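Local coordinates for lipoprotein, putative (Bacillus anthracis, PDB 4O4A) that is of unknown function but, as a putative lipoprotein of the DUF6843 family, may bind lipids, at residues I31-E36 / Y88-E93; N47-E52 / W117-A122. One frame throughout, in Å; residues are numbered along the deposited sequence.

From the N terminus, the chain first runs along strand 30-35, which carries the first half of interaction 1, and then through strand 40-45 into the loop that holds residues 47-52. It goes on to strand 86-90 and the turn after it, where interaction 1 closes a connection of 51 residues without a helix. Interaction 2 closes only when strand 117-126 arrives, so the two contacts cross rather than nest. Interaction 1 joins the central strand 30-35 of the five-stranded sheet to its neighbour 86-90, whereas interaction 2 pins the loop that leaves the four-stranded sheet onto a strand of that same sheet. Their centres lie about 22 Å apart, and they do not touch.

Interaction 1. Residues I31-E36 / Y88-E93; sequences IYLIPE and YTVNKE
The carbonyl oxygen of I34 accepts the amide of V90 (N to O 2.8 Å) in a bent bond, and it also takes a CA-H...O contact from T89. The amide nitrogen of the same residue, I34 N, gives a much straighter bond to Y88 O (2.8 Å, 173° at the hydrogen), so that both polar backbone atoms of I34 are used on the neighbouring strand. Y88 N in turn donates to Y32 O at 2.9 Å, and beyond the strand end E36 N reaches V90 O at 3.1 Å from above the carbonyl plane. This alternation, in which one residue of a strand bonds to the two residues flanking its partner, is the pattern of parallel beta pairing. L33 lies beside Y88 and I34 beside T89, while the two short strand segments are twisted against each other. Strands 30-35 and 86-90 thus form a parallel pair inside the mixed sheet; strand 60-64 lies parallel to strand 30-35 on its other edge, and strand 96-98 lies beyond strand 86-90.

L33 and Y88 project from the same face of the sheet. With CG of Y88 anti to its carbonyl carbon (chi1 -59°), the phenol lies back along the strand, and its CD1 atom meets CG2 of I31 at 3.8 Å. The CD2 branch of L33 packs obliquely against CB and CD1 of the same tyrosine, and L33 CB touches V90 CG2 at 3.9 Å. R96 of the next strand also touches L33, Y88 and V90. Past the strand ends, the extended chain of E36 lays its carboxylate across CA and CB of N91, the carboxylate and amide planes being 79° apart; N91 OD1 is instead bonded to the backbone N of Q95.

Interaction 2. Residues N47-E52 / W117-A122; sequences NVPGAE and WEFPFA
N47 holds strand 117-126 with two different groups. Its backbone carbonyl accepts the indole N-H of W117 (NE1 to O 2.8 Å, 163° at the hydrogen), the oxygen lying almost in the ring plane. Its side-chain ND2 donates to E118 O at 2.8 Å, with the acceptor close to the amide plane. CG of N47 is anti to its backbone N (chi1 -164°), which carries the amide to the strand. The amide and indole planes are only 14° apart. Nearer the backbone, N47 CB packs on P120 CD at 3.7 Å.

P49 CG sits over one face of the W117 indole, offset toward the rim, 4.0 Å from CZ2. V48 sends its CG2 branch against CD1 of F119 at 3.8 Å, the two side chains crossing at about a right angle. V48 also opens a type II turn that ends at A51, with G50 at a positive phi.

The loop leaves strand 40-45 here, and V48 and F119 carry the contact inward to helix 149-166, where they meet I161 and Y165, and M158, respectively. The loop also bonds through the backbone of N47 and V48 to T75 and T73, just beyond strand 70-72.

Interaction 1. Residues I31-E36 / Y88-E93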
ATOM      1  N   ILE B  31       4.858 -22.714  29.867  1.00 39.50           N
ATOM      2  CA  ILE B  31       6.108 -22.356  29.240  1.00 39.43           C
ATOM      3  C   ILE B  31       5.842 -22.268  27.755  1.00 40.43           C
ATOM      4  O   ILE B  31       5.296 -23.207  27.171  1.00 45.50           O
ATOM      5  CB  ILE B  31       7.175 -23.434  29.467  1.00 40.24           C
ATOM      6  CG1 ILE B  31       7.647 -23.398  30.911  1.00 41.61           C
ATOM      7  CG2 ILE B  31       8.367 -23.207  28.557  1.00 40.73           C
ATOM      8  CD1 ILE B  31       8.631 -24.494  31.261  1.00 41.48           C
ATOM      9  N   TYR B  32       6.210 -21.148  27.146  1.00 36.87           N
ATOM     10  CA  TYR B  32       6.012 -20.966  25.720  1.00 36.81           C
ATOM     11  C   TYR B  32       7.357 -21.005  25.030  1.00 36.07           C
ATOM     12  O   TYR B  32       8.249 -20.253  25.385  1.00 34.38           O
ATOM     13  CB  TYR B  32       5.328 -19.631  25.434  1.00 34.54           C
ATOM     14  CG  TYR B  32       3.939 -19.533  26.000  1.00 34.80           C
ATOM     15  CD1 TYR B  32       2.838 -19.941  25.260  1.00 38.15           C
ATOM     16  CD2 TYR B  32       3.717 -19.049  27.285  1.00 34.63           C
ATOM     17  CE1 TYR B  32       1.554 -19.846  25.783  1.00 38.67           C
ATOM     18  CE2 TYR B  32       2.443 -18.962  27.825  1.00 35.30           C
ATOM     19  CZ  TYR B  32       1.366 -19.358  27.069  1.00 37.26           C
ATOM     20  OH  TYR B  32       0.105 -19.264  27.592  1.00 37.78           O
ATOM     21  N   LEU B  33       7.491 -21.885  24.045  1.00 36.26           N
ATOM     22  CA  LEU B  33       8.720 -21.999  23.279  1.00 36.98           C
ATOM     23  C   LEU B  33       8.482 -21.448  21.888  1.00 39.02           C
ATOM     24  O   LEU B  33       7.680 -21.987  21.128  1.00 43.02           O
ATOM     25  CB  LEU B  33       9.145 -23.451  23.187  1.00 38.26           C
ATOM     26  CG  LEU B  33       9.284 -24.141  24.537  1.00 38.56           C
ATOM     27  CD1 LEU B  33       9.707 -25.585  24.348  1.00 40.17           C
ATOM     28  CD2 LEU B  33      10.280 -23.415  25.426  1.00 38.72           C
ATOM     29  N   ILE B  34       9.158 -20.352  21.573  1.00 40.46           N
ATOM     30  CA  ILE B  34       9.025 -19.708  20.288  1.00 43.47           C
ATOM     31  C   ILE B  34      10.284 -19.926  19.434  1.00 45.50           C
ATOM     32  O   ILE B  34      11.402 -19.786  19.918  1.00 48.92           O
ATOM     33  CB  ILE B  34       8.860 -18.168  20.439  1.00 43.12           C
ATOM     34  CG1 ILE B  34       7.582 -17.784  21.176  1.00 42.36           C
ATOM     35  CG2 ILE B  34       8.811 -17.508  19.075  1.00 47.64           C
ATOM     36  CD1 ILE B  34       7.651 -17.918  22.668  1.00 46.11           C
ATOM     37  N   PRO B  35      10.112 -20.257  18.155  1.00 45.97           N
ATOM     38  CA  PRO B  35      11.308 -20.347  17.320  1.00 49.00           C
ATOM     39  C   PRO B  35      12.027 -19.001  17.319  1.00 47.98           C
ATOM     40  O   PRO B  35      11.399 -17.971  17.107  1.00 46.92           O
ATOM     41  CB  PRO B  35      10.741 -20.678  15.945  1.00 49.08           C
ATOM     42  CG  PRO B  35       9.513 -21.459  16.248  1.00 48.63           C
ATOM     43  CD  PRO B  35       8.929 -20.805  17.478  1.00 47.44           C
ATOM     44  N   GLU B  36      13.333 -19.015  17.548  1.00 50.78           N
ATOM     45  CA  GLU B  36      14.115 -17.772  17.662  1.00 55.95           C
ATOM     46  C   GLU B  36      13.983 -16.785  16.513  1.00 57.12           C
ATOM     47  O   GLU B  36      14.055 -15.576  16.722  1.00 53.02           O
ATOM     48  CB  GLU B  36      15.592 -18.094  17.846  1.00 59.15           C
ATOM     49  CG  GLU B  36      16.242 -18.760  16.653  1.00 62.35           C
ATOM     50  CD  GLU B  36      17.695 -19.084  16.899  1.00 69.87           C
ATOM     51  OE1 GLU B  36      18.186 -18.817  18.021  1.00 68.22           O
ATOM     52  OE2 GLU B  36      18.343 -19.617  15.968  1.00 79.39           O
ATOM     53  N   TYR B  88      10.490 -18.487  26.095  1.00 34.32           N
ATOM     54  CA  TYR B  88      11.814 -18.730  25.582  1.00 35.55           C
ATOM     55  C   TYR B  88      11.792 -18.795  24.089  1.00 36.59           C
ATOM     56  O   TYR B  88      10.756 -19.098  23.494  1.00 36.96           O
ATOM     57  CB  TYR B  88      12.322 -20.081  26.039  1.00 34.89           C
ATOM     58  CG  TYR B  88      12.407 -20.305  27.522  1.00 34.69           C
ATOM     59  CD1 TYR B  88      11.330 -20.781  28.225  1.00 33.53           C
ATOM     60  CD2 TYR B  88      13.598 -20.124  28.207  1.00 35.33           C
ATOM     61  CE1 TYR B  88      11.426 -21.037  29.572  1.00 33.60           C
ATOM     62  CE2 TYR B  88      13.694 -20.380  29.556  1.00 34.75           C
ATOM     63  CZ  TYR B  88      12.608 -20.832  30.225  1.00 32.94           C
ATOM     64  OH  TYR B  88      12.706 -21.073  31.568  1.00 34.39           O
ATOM     65  N   THR B  89      12.938 -18.510  23.482  1.00 39.58           N
ATOM     66  CA  THR B  89      13.102 -18.723  22.054  1.00 44.79           C
ATOM     67  C   THR B  89      13.945 -19.994  21.963  1.00 48.48           C
ATOM     68  O   THR B  89      14.689 -20.306  22.894  1.00 47.99           O
ATOM     69  CB  THR B  89      13.860 -17.605  21.343  1.00 46.77           C
ATOM     70  OG1 THR B  89      15.081 -17.341  22.050  1.00 59.93           O
ATOM     71  CG2 THR B  89      13.048 -16.359  21.280  1.00 45.42           C
ATOM     72  N   VAL B  90      13.845 -20.720  20.860  1.00 48.30           N
ATOM     73  CA  VAL B  90      14.625 -21.933  20.714  1.00 53.45           C
ATOM     74  C   VAL B  90      15.283 -22.040  19.347  1.00 56.25           C
ATOM     75  O   VAL B  90      14.659 -21.761  18.332  1.00 57.71           O
ATOM     76  CB  VAL B  90      13.765 -23.189  20.908  1.00 55.73           C
ATOM     77  CG1 VAL B  90      14.656 -24.424  20.924  1.00 61.59           C
ATOM     78  CG2 VAL B  90      12.947 -23.142  22.190  1.00 55.06           C
ATOM     79  N   ASN B  91      16.541 -22.478  19.332  1.00 60.31           N
ATOM     80  CA  ASN B  91      17.266 -22.666  18.084  1.00 64.35           C
ATOM     81  C   ASN B  91      16.898 -24.022  17.485  1.00 67.89           C
ATOM     82  O   ASN B  91      16.095 -24.753  18.063  1.00 65.64           O
ATOM     83  CB  ASN B  91      18.785 -22.528  18.296  1.00 63.52           C
ATOM     84  CG  ASN B  91      19.345 -23.544  19.259  1.00 63.53           C
ATOM     85  OD1 ASN B  91      18.646 -24.465  19.697  1.00 64.70           O
ATOM     86  ND2 ASN B  91      20.618 -23.378  19.610  1.00 63.48           N
ATOM     87  N   LYS B  92      17.475 -24.361  16.337  1.00 78.03           N
ATOM     88  CA  LYS B  92      17.169 -25.636  15.698  1.00 84.61           C
ATOM     89  C   LYS B  92      17.498 -26.818  16.625  1.00 84.97           C
ATOM     90  O   LYS B  92      16.744 -27.787  16.690  1.00 80.31           O
ATOM     91  CB  LYS B  92      17.908 -25.791  14.353  1.00 95.18           C
ATOM     92  CG  LYS B  92      17.452 -24.931  13.178  1.00 99.88           C
ATOM     93  CD  LYS B  92      17.037 -23.496  13.492  1.00 99.33           C
ATOM     94  CE  LYS B  92      16.933 -22.661  12.224  1.00102.55           C
ATOM     95  NZ  LYS B  92      16.025 -23.224  11.187  1.00101.40           N
ATOM     96  N   GLU B  93      18.607 -26.718  17.361  1.00 86.01           N
ATOM     97  CA  GLU B  93      19.040 -27.789  18.266  1.00 85.59           C
ATOM     98  C   GLU B  93      18.188 -27.908  19.533  1.00 77.01           C
ATOM     99  O   GLU B  93      18.379 -28.830  20.323  1.00 78.54           O
ATOM    100  CB  GLU B  93      20.506 -27.606  18.673  1.00 91.82           C
ATOM    101  CG  GLU B  93      21.543 -27.769  17.568  1.00101.20           C
ATOM    102  CD  GLU B  93      21.567 -26.614  16.580  1.00106.54           C
ATOM    103  OE1 GLU B  93      22.500 -26.575  15.745  1.00110.50           O
ATOM    104  OE2 GLU B  93      20.672 -25.739  16.648  1.00104.06           O
TER

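Interaction 2. Residues N47-E52 / W117-A122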
ATOM      1  N   ASN B  47      -8.102 -28.065  22.806  1.00 46.51           N
ATOM      2  CA  ASN B  47      -9.170 -29.015  22.614  1.00 48.35           C
ATOM      3  C   ASN B  47      -9.302 -29.488  21.170  1.00 50.47           C
ATOM      4  O   ASN B  47     -10.394 -29.737  20.694  1.00 51.89           O
ATOM      5  CB  ASN B  47     -10.482 -28.407  23.090  1.00 47.77           C
ATOM      6  CG  ASN B  47     -11.552 -29.441  23.294  1.00 49.88           C
ATOM      7  OD1 ASN B  47     -11.277 -30.561  23.727  1.00 50.15           O
ATOM      8  ND2 ASN B  47     -12.781 -29.075  22.997  1.00 51.35           N
ATOM      9  N   VAL B  48      -8.174 -29.625  20.487  1.00 50.60           N
ATOM     10  CA  VAL B  48      -8.160 -30.114  19.118  1.00 53.58           C
ATOM     11  C   VAL B  48      -7.901 -31.618  19.170  1.00 56.88           C
ATOM     12  O   VAL B  48      -6.794 -32.050  19.498  1.00 58.36           O
ATOM     13  CB  VAL B  48      -7.058 -29.440  18.300  1.00 52.34           C
ATOM     14  CG1 VAL B  48      -7.034 -29.975  16.875  1.00 54.32           C
ATOM     15  CG2 VAL B  48      -7.261 -27.937  18.303  1.00 50.80           C
ATOM     16  N   PRO B  49      -8.909 -32.423  18.837  1.00 60.26           N
ATOM     17  CA  PRO B  49      -8.723 -33.869  18.915  1.00 64.66           C
ATOM     18  C   PRO B  49      -7.730 -34.379  17.881  1.00 64.81           C
ATOM     19  O   PRO B  49      -7.722 -33.909  16.745  1.00 63.90           O
ATOM     20  CB  PRO B  49     -10.123 -34.421  18.637  1.00 67.84           C
ATOM     21  CG  PRO B  49     -10.777 -33.371  17.797  1.00 68.21           C
ATOM     22  CD  PRO B  49     -10.203 -32.058  18.239  1.00 63.54           C
ATOM     23  N   GLY B  50      -6.902 -35.337  18.285  1.00 65.68           N
ATOM     24  CA  GLY B  50      -5.888 -35.903  17.402  1.00 67.10           C
ATOM     25  C   GLY B  50      -4.565 -35.198  17.599  1.00 64.64           C
ATOM     26  O   GLY B  50      -3.507 -35.759  17.325  1.00 65.77           O
ATOM     27  N   ALA B  51      -4.616 -33.962  18.088  1.00 61.79           N
ATOM     28  CA  ALA B  51      -3.403 -33.202  18.342  1.00 60.51           C
ATOM     29  C   ALA B  51      -2.704 -33.734  19.581  1.00 61.08           C
ATOM     30  O   ALA B  51      -3.296 -34.438  20.396  1.00 60.30           O
ATOM     31  CB  ALA B  51      -3.724 -31.733  18.524  1.00 57.10           C
ATOM     32  N   GLU B  52      -1.437 -33.389  19.717  1.00 61.26           N
ATOM     33  CA  GLU B  52      -0.673 -33.833  20.854  1.00 61.39           C
ATOM     34  C   GLU B  52      -1.088 -33.051  22.083  1.00 57.28           C
ATOM     35  O   GLU B  52      -1.568 -31.930  21.988  1.00 56.11           O
ATOM     36  CB  GLU B  52       0.823 -33.694  20.575  1.00 64.68           C
ATOM     37  CG  GLU B  52       1.297 -34.542  19.396  1.00 73.16           C
ATOM     38  CD  GLU B  52       1.042 -36.045  19.571  1.00 82.38           C
ATOM     39  OE1 GLU B  52       1.330 -36.586  20.672  1.00 80.00           O
ATOM     40  OE2 GLU B  52       0.576 -36.693  18.592  1.00 85.35           O
ATOM     41  N   TRP B 117     -18.512 -28.213  18.362  1.00103.81           N
ATOM     42  CA  TRP B 117     -17.246 -28.409  19.065  1.00 94.61           C
ATOM     43  C   TRP B 117     -16.584 -27.069  19.386  1.00 85.70           C
ATOM     44  O   TRP B 117     -16.439 -26.217  18.510  1.00 84.75           O
ATOM     45  CB  TRP B 117     -16.309 -29.263  18.209  1.00 93.58           C
ATOM     46  CG  TRP B 117     -15.119 -29.764  18.943  1.00 90.85           C
ATOM     47  CD1 TRP B 117     -13.934 -29.104  19.150  1.00 87.26           C
ATOM     48  CD2 TRP B 117     -14.978 -31.049  19.560  1.00 91.00           C
ATOM     49  NE1 TRP B 117     -13.072 -29.902  19.861  1.00 86.29           N
ATOM     50  CE2 TRP B 117     -13.686 -31.100  20.126  1.00 88.23           C
ATOM     51  CE3 TRP B 117     -15.816 -32.163  19.690  1.00 92.39           C
ATOM     52  CZ2 TRP B 117     -13.214 -32.221  20.809  1.00 84.01           C
ATOM     53  CZ3 TRP B 117     -15.342 -33.277  20.372  1.00 93.00           C
ATOM     54  CH2 TRP B 117     -14.052 -33.295  20.922  1.00 88.63           C
ATOM     55  N   GLU B 118     -16.170 -26.897  20.640  1.00 78.52           N
ATOM     56  CA  GLU B 118     -15.544 -25.651  21.082  1.00 73.11           C
ATOM     57  C   GLU B 118     -14.037 -25.748  21.171  1.00 63.39           C
ATOM     58  O   GLU B 118     -13.505 -26.690  21.736  1.00 59.28           O
ATOM     59  CB  GLU B 118     -16.084 -25.246  22.438  1.00 78.83           C
ATOM     60  CG  GLU B 118     -17.586 -25.064  22.448  1.00 93.63           C
ATOM     61  CD  GLU B 118     -18.111 -24.612  23.789  1.00103.92           C
ATOM     62  OE1 GLU B 118     -19.241 -25.017  24.136  1.00110.56           O
ATOM     63  OE2 GLU B 118     -17.392 -23.881  24.501  1.00107.47           O
ATOM     64  N   PHE B 119     -13.360 -24.766  20.588  1.00 58.05           N
ATOM     65  CA  PHE B 119     -11.918 -24.689  20.617  1.00 54.56           C
ATOM     66  C   PHE B 119     -11.522 -23.435  21.352  1.00 51.02           C
ATOM     67  O   PHE B 119     -11.650 -22.340  20.809  1.00 51.93           O
ATOM     68  CB  PHE B 119     -11.301 -24.586  19.211  1.00 54.19           C
ATOM     69  CG  PHE B 119     -11.611 -25.743  18.304  1.00 55.04           C
ATOM     70  CD1 PHE B 119     -10.895 -26.926  18.386  1.00 53.84           C
ATOM     71  CD2 PHE B 119     -12.583 -25.620  17.326  1.00 58.32           C
ATOM     72  CE1 PHE B 119     -11.167 -27.976  17.530  1.00 56.53           C
ATOM     73  CE2 PHE B 119     -12.858 -26.663  16.463  1.00 60.76           C
ATOM     74  CZ  PHE B 119     -12.146 -27.841  16.560  1.00 60.27           C
ATOM     75  N   PRO B 120     -11.057 -23.574  22.593  1.00 48.24           N
ATOM     76  CA  PRO B 120     -10.561 -22.374  23.249  1.00 45.72           C
ATOM     77  C   PRO B 120      -9.275 -21.955  22.564  1.00 41.88           C
ATOM     78  O   PRO B 120      -8.531 -22.813  22.085  1.00 41.08           O
ATOM     79  CB  PRO B 120     -10.272 -22.829  24.693  1.00 45.41           C
ATOM     80  CG  PRO B 120     -10.817 -24.204  24.820  1.00 47.40           C
ATOM     81  CD  PRO B 120     -10.943 -24.767  23.438  1.00 47.94           C
ATOM     82  N   PHE B 121      -8.986 -20.661  22.534  1.00 41.79           N
ATOM     83  CA  PHE B 121      -7.741 -20.195  21.916  1.00 40.49           C
ATOM     84  C   PHE B 121      -7.130 -19.015  22.637  1.00 40.06           C
ATOM     85  O   PHE B 121      -7.775 -18.354  23.463  1.00 40.88           O
ATOM     86  CB  PHE B 121      -7.995 -19.780  20.481  1.00 41.74           C
ATOM     87  CG  PHE B 121      -8.985 -18.657  20.349  1.00 44.30           C
ATOM     88  CD1 PHE B 121      -8.588 -17.352  20.515  1.00 43.28           C
ATOM     89  CD2 PHE B 121     -10.318 -18.916  20.060  1.00 47.70           C
ATOM     90  CE1 PHE B 121      -9.497 -16.320  20.398  1.00 46.00           C
ATOM     91  CE2 PHE B 121     -11.230 -17.887  19.944  1.00 48.85           C
ATOM     92  CZ  PHE B 121     -10.818 -16.589  20.118  1.00 47.59           C
ATOM     93  N   ALA B 122      -5.876 -18.743  22.294  1.00 37.63           N
ATOM     94  CA  ALA B 122      -5.160 -17.638  22.862  1.00 35.68           C
ATOM     95  C   ALA B 122      -4.370 -16.932  21.786  1.00 36.56           C
ATOM     96  O   ALA B 122      -3.746 -17.567  20.933  1.00 36.96           O
ATOM     97  CB  ALA B 122      -4.235 -18.121  23.961  1.00 36.21           C
TER